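Local coordinates for 4-phosphoerythronate dehydrogenase (Lactobacillus jensenii, PDB 4PRK), which probably catalyses the NAD-dependent interconversion of D-lactate and pyruvate, as a D-lactate dehydrogenase of the D-isomer specific 2-hydroxyacid dehydrogenase family, at residues Asn97-Tyr101 / Asn306-Ser311; Tyr101-Ile106 / Ala297-Ser303. All coordinates share one frame; numbering follows the deposited sequence.

Contact 1: Asn97-Tyr101 / Asn306-Ser311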
# COMPACT_ATOMS: atom_id res chain seq x y z
N ASN A 97 21.86 3.44 24.60
CA ASN A 97 22.12 2.55 23.49
C ASN A 97 21.24 2.91 22.32
O ASN A 97 20.38 3.80 22.42
CB ASN A 97 21.86 1.09 23.95
CG ASN A 97 20.39 0.77 24.10
OD1 ASN A 97 19.53 1.67 24.23
ND2 ASN A 97 20.08 -0.52 24.07
N VAL A 98 21.43 2.16 21.22
CA VAL A 98 20.56 2.27 20.04
C VAL A 98 19.75 0.97 19.81
O VAL A 98 20.20 0.01 19.16
CB VAL A 98 21.35 2.74 18.79
CG1 VAL A 98 20.40 2.99 17.64
CG2 VAL A 98 22.11 4.02 19.11
N PRO A 99 18.57 0.93 20.39
CA PRO A 99 17.62 -0.16 20.19
C PRO A 99 17.06 -0.27 18.77
O PRO A 99 16.84 -1.36 18.30
CB PRO A 99 16.51 0.14 21.20
CG PRO A 99 16.67 1.57 21.53
CD PRO A 99 18.13 1.84 21.45
N VAL A 100 16.80 0.85 18.11
CA VAL A 100 16.14 0.84 16.81
C VAL A 100 17.00 1.47 15.72
O VAL A 100 16.88 2.66 15.46
CB VAL A 100 14.79 1.59 16.93
CG1 VAL A 100 14.10 1.74 15.59
CG2 VAL A 100 13.88 0.91 17.93
N TYR A 101 17.88 0.68 15.09
CA TYR A 101 18.75 1.16 14.01
C TYR A 101 18.02 1.59 12.73
O TYR A 101 17.97 2.76 12.38
CB TYR A 101 19.51 -0.05 13.47
CG TYR A 101 20.46 -0.81 14.34
CD1 TYR A 101 21.04 -0.25 15.48
CD2 TYR A 101 20.85 -2.09 13.98
CE1 TYR A 101 21.94 -0.98 16.24
CE2 TYR A 101 21.75 -2.81 14.73
CZ TYR A 101 22.29 -2.25 15.85
OH TYR A 101 23.18 -2.99 16.58
N ASN A 306 22.33 6.00 11.63
CA ASN A 306 21.53 6.09 12.83
C ASN A 306 22.28 5.61 14.03
O ASN A 306 22.17 6.22 15.09
CB ASN A 306 20.20 5.37 12.68
CG ASN A 306 19.25 6.15 11.79
OD1 ASN A 306 19.53 7.31 11.40
ND2 ASN A 306 18.12 5.54 11.44
N MET A 307 23.10 4.60 13.87
CA MET A 307 23.89 4.12 14.99
C MET A 307 24.82 5.20 15.53
O MET A 307 25.02 5.30 16.74
CB MET A 307 24.68 2.88 14.61
CG MET A 307 23.81 1.62 14.51
SD MET A 307 24.71 0.12 13.99
CE MET A 307 23.71 -0.47 12.64
N ILE A 308 25.38 6.01 14.64
CA ILE A 308 26.19 7.15 15.04
C ILE A 308 25.32 8.29 15.54
O ILE A 308 25.50 8.77 16.68
CB ILE A 308 27.05 7.61 13.85
CG1 ILE A 308 28.22 6.63 13.68
CG2 ILE A 308 27.58 9.01 14.06
CD1 ILE A 308 28.87 6.71 12.32
N GLU A 309 24.34 8.72 14.74
CA GLU A 309 23.66 9.96 15.06
C GLU A 309 22.68 9.87 16.25
O GLU A 309 22.48 10.88 16.98
CB GLU A 309 23.00 10.59 13.83
CG GLU A 309 24.05 10.97 12.81
CD GLU A 309 23.50 11.75 11.65
OE1 GLU A 309 22.27 12.04 11.61
OE2 GLU A 309 24.35 12.10 10.78
N ILE A 310 22.09 8.68 16.47
CA ILE A 310 21.22 8.51 17.62
C ILE A 310 22.00 8.47 18.96
O ILE A 310 21.62 9.15 19.91
CB ILE A 310 20.27 7.29 17.49
CG1 ILE A 310 19.26 7.57 16.33
CG2 ILE A 310 19.54 7.05 18.81
CD1 ILE A 310 18.33 6.41 15.98
N SER A 311 23.07 7.69 19.03
CA SER A 311 23.94 7.72 20.20
C SER A 311 24.55 9.14 20.45
O SER A 311 24.41 9.73 21.55
CB SER A 311 25.01 6.65 20.03
OG SER A 311 25.83 6.85 18.89
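The hinge between the flavodoxin-like catalytic domain and the Rossmann-fold NAD-binding domain of a D-2-hydroxyacid dehydrogenase is crossed twice by the chain, and here the crossings meet, with Tyr-101 and Val-98 of the outgoing loop set against Met-307, Asn-306 and Ile-310 of the returning helix. Met-307 lies over one face of the Tyr-101 ring. Its methyl CE sits 3.5 Å from the ring centroid and only 11° off the normal, a CH-pi contact, while SD is 3.9 Å from the same centroid, giving a Met-aromatic contact as well. The Met-307 side chain bends at chi3 (-128°), which brings CE over the ring centre; nearer the helix, Met-307 CG packs 3.5 Å from Tyr-101 CD1. At the ring edge, in its plane, stands Val-98 CG1. The other branch of that valine faces the helix: Val-98 CG2 reaches Ile-310 CG2 at 4.0 Å and Ser-311 N at 3.8 Å. Ser-311 also offers its CB to this methyl, with its hydroxyl turned back toward carbonyls of its own helix. The polar tie is a single bond from Asn-306 ND2 to Tyr-101 O, 2.9 Å long and almost straight (168°), with the acceptor lying in the amide plane. It fastens the loop carbonyl just ahead of helix 103-118. Asn-306 ND2 is also hydrogen-bonded to Tyr-179 OH of the second subunit, whose Pro-181 packs on both Val-100 and Asn-306, so the hinge is part of a subunit interface. Loop 97-101 leaves strand 94-96, Val-98 bonding through its backbone to Ile-77, and helix 301-319 also packs on helix 10-23, which receives Ile-308 and the salt bridge from Glu-309 to Lys-22.

Contact 2: Tyr101-Ile106 / Ala297-Ser303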
# COMPACT_ATOMS: atom_id res chain seq x y z
N TYR A 101 17.88 0.68 15.09
CA TYR A 101 18.75 1.16 14.01
C TYR A 101 18.02 1.59 12.73
O TYR A 101 17.97 2.76 12.38
CB TYR A 101 19.51 -0.05 13.47
CG TYR A 101 20.46 -0.81 14.34
CD1 TYR A 101 21.04 -0.25 15.48
CD2 TYR A 101 20.85 -2.09 13.98
CE1 TYR A 101 21.94 -0.98 16.24
CE2 TYR A 101 21.75 -2.81 14.73
CZ TYR A 101 22.29 -2.25 15.85
OH TYR A 101 23.18 -2.99 16.58
N SER A 102 17.36 0.61 12.11
CA SER A 102 16.35 0.81 11.09
C SER A 102 15.53 -0.47 10.98
O SER A 102 16.01 -1.42 10.37
CB SER A 102 16.99 1.17 9.75
OG SER A 102 16.13 0.99 8.66
N PRO A 103 14.32 -0.52 11.53
CA PRO A 103 13.61 -1.80 11.37
C PRO A 103 13.37 -2.19 9.91
O PRO A 103 13.33 -3.36 9.64
CB PRO A 103 12.28 -1.59 12.10
CG PRO A 103 12.13 -0.15 12.29
CD PRO A 103 13.50 0.33 12.52
N ARG A 104 13.18 -1.23 9.02
CA ARG A 104 13.02 -1.53 7.60
C ARG A 104 14.23 -2.23 6.96
O ARG A 104 14.07 -3.03 6.07
CB ARG A 104 12.60 -0.30 6.82
CG ARG A 104 11.12 0.02 6.90
CD ARG A 104 10.26 -0.99 6.17
NE ARG A 104 10.36 -0.88 4.72
CZ ARG A 104 9.36 -0.56 3.91
NH1 ARG A 104 8.16 -0.32 4.39
NH2 ARG A 104 9.56 -0.50 2.61
N ALA A 105 15.44 -1.89 7.37
CA ALA A 105 16.65 -2.55 6.87
C ALA A 105 16.50 -4.04 7.06
O ALA A 105 16.62 -4.83 6.14
CB ALA A 105 17.89 -2.05 7.60
N ILE A 106 16.20 -4.41 8.27
CA ILE A 106 16.06 -5.83 8.55
C ILE A 106 14.85 -6.47 7.89
O ILE A 106 14.97 -7.55 7.32
CB ILE A 106 16.13 -6.07 10.06
CG1 ILE A 106 17.54 -5.71 10.48
CG2 ILE A 106 15.82 -7.51 10.42
CD1 ILE A 106 17.68 -5.30 11.90
N ALA A 297 21.53 -8.15 7.76
CA ALA A 297 20.18 -7.54 7.47
C ALA A 297 20.22 -6.04 7.84
O ALA A 297 19.65 -5.19 7.16
CB ALA A 297 19.07 -8.26 8.24
N TYR A 298 20.92 -5.69 8.89
CA TYR A 298 20.99 -4.29 9.33
C TYR A 298 21.79 -3.37 8.40
O TYR A 298 21.72 -2.16 8.55
CB TYR A 298 21.64 -4.21 10.74
CG TYR A 298 23.16 -4.29 10.59
CD1 TYR A 298 23.82 -5.50 10.48
CD2 TYR A 298 23.92 -3.13 10.49
CE1 TYR A 298 25.18 -5.56 10.29
CE2 TYR A 298 25.28 -3.18 10.27
CZ TYR A 298 25.91 -4.38 10.16
OH TYR A 298 27.27 -4.40 9.93
N PHE A 299 22.56 -3.91 7.46
CA PHE A 299 23.70 -3.15 6.94
C PHE A 299 23.27 -2.28 5.75
O PHE A 299 23.52 -2.65 4.55
CB PHE A 299 24.82 -4.15 6.57
CG PHE A 299 26.12 -3.52 6.15
CD1 PHE A 299 26.65 -2.42 6.82
CD2 PHE A 299 26.86 -4.08 5.12
CE1 PHE A 299 27.84 -1.86 6.41
CE2 PHE A 299 28.07 -3.53 4.73
CZ PHE A 299 28.56 -2.42 5.39
N THR A 300 22.56 -1.18 6.06
CA THR A 300 22.25 -0.11 5.09
C THR A 300 22.87 1.20 5.56
O THR A 300 23.33 1.30 6.69
CB THR A 300 20.74 0.13 5.00
OG1 THR A 300 20.26 0.58 6.28
CG2 THR A 300 20.05 -1.18 4.66
N LYS A 301 22.88 2.19 4.68
CA LYS A 301 23.39 3.52 4.99
C LYS A 301 22.59 4.14 6.12
O LYS A 301 23.13 4.78 6.98
CB LYS A 301 23.21 4.43 3.80
CG LYS A 301 23.92 4.00 2.53
CD LYS A 301 25.31 4.60 2.44
CE LYS A 301 25.83 4.56 1.01
NZ LYS A 301 27.16 5.26 1.00
N THR A 302 21.27 3.96 6.10
CA THR A 302 20.47 4.46 7.17
C THR A 302 20.92 3.85 8.50
O THR A 302 20.97 4.54 9.50
CB THR A 302 18.99 4.15 6.93
OG1 THR A 302 18.63 4.55 5.60
CG2 THR A 302 18.08 4.88 8.04
N SER A 303 21.23 2.55 8.56
CA SER A 303 21.45 1.98 9.88
C SER A 303 22.72 2.56 10.41
O SER A 303 22.80 2.98 11.58
CB SER A 303 21.55 0.43 9.90
OG SER A 303 20.30 -0.21 9.70
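Ile-106 leans across to Ala-297 and Tyr-298, and its side chain meets them atom by atom. Ile-106 CB lies 4.1 Å from Ala-297 CB, and CG2 touches the same methyl. Ile-106 CG1, set beside the backbone N (chi1 -67°), comes closer, 3.7 Å from Ala-297 CB and as near to Tyr-298 N; at the tip, Ile-106 CD1 ends 4.3 Å from Tyr-298 CB. One residue back, the Ala-105 methyl fits among Ala-297 O, Tyr-298 O, Thr-300 CG2 and Ser-303 OG, the last 3.7 Å from Ala-105 CB. Two helix starts meet here, each with an N-cap: Ser-102 OG accepts from Ala-105 N to open helix 103-118, and Thr-300 OG1 accepts from Ser-303 N to open helix 301-319. The Ser-303 hydroxyl turns toward the preceding turn, and Ser-303 OG donates to Tyr-298 O at 2.7 Å, in the carbonyl plane and on a lone pair. Thr-300 N grips that oxygen too, so two donors pin the turn around Phe-299, an inverse gamma turn. The same Ser-303 OG rests 3.6 Å from Ser-102 CB, and Tyr-298 CB borders the Tyr-101 ring near CD2. The carbonyl oxygens Ala-105 O and Ala-297 O approach to 3.2 Å as two acceptors; Arg-119 of the third subunit donates to both, NH1 to the first and NH2 to the second. Glu-143 of that subunit is the main polar partner of Ser-102, Thr-300 and Thr-302, and Tyr-298 OH is hydrogen-bonded to Asn-135 of the third subunit.

Overall arrangement
From the N terminus the chain first builds the five-stranded parallel sheet, whose edge strand 94-96 leads into 97-101, the outward crossing. Helix 103-118 then leads into the Rossmann-type NAD-binding domain, and after its edge strand 290-292 the chain turns at 297-303 and returns along helix 301-319. Contact 2 closes the loop of 190 residues from Ile-106 to Ala-297; contact 1 closes a longer one outside it, so the two are nested, not crossed. Tyr-101 belongs to both, and Met-307 CE packs 3.4 Å from Tyr-298 CD2 where they adjoin. Together they tie the loop after strand 94-96 and the start of helix 103-118 to the first half of helix 301-319 and the turn before it, at the domain junction, contact 2 lying nearer the chain centre.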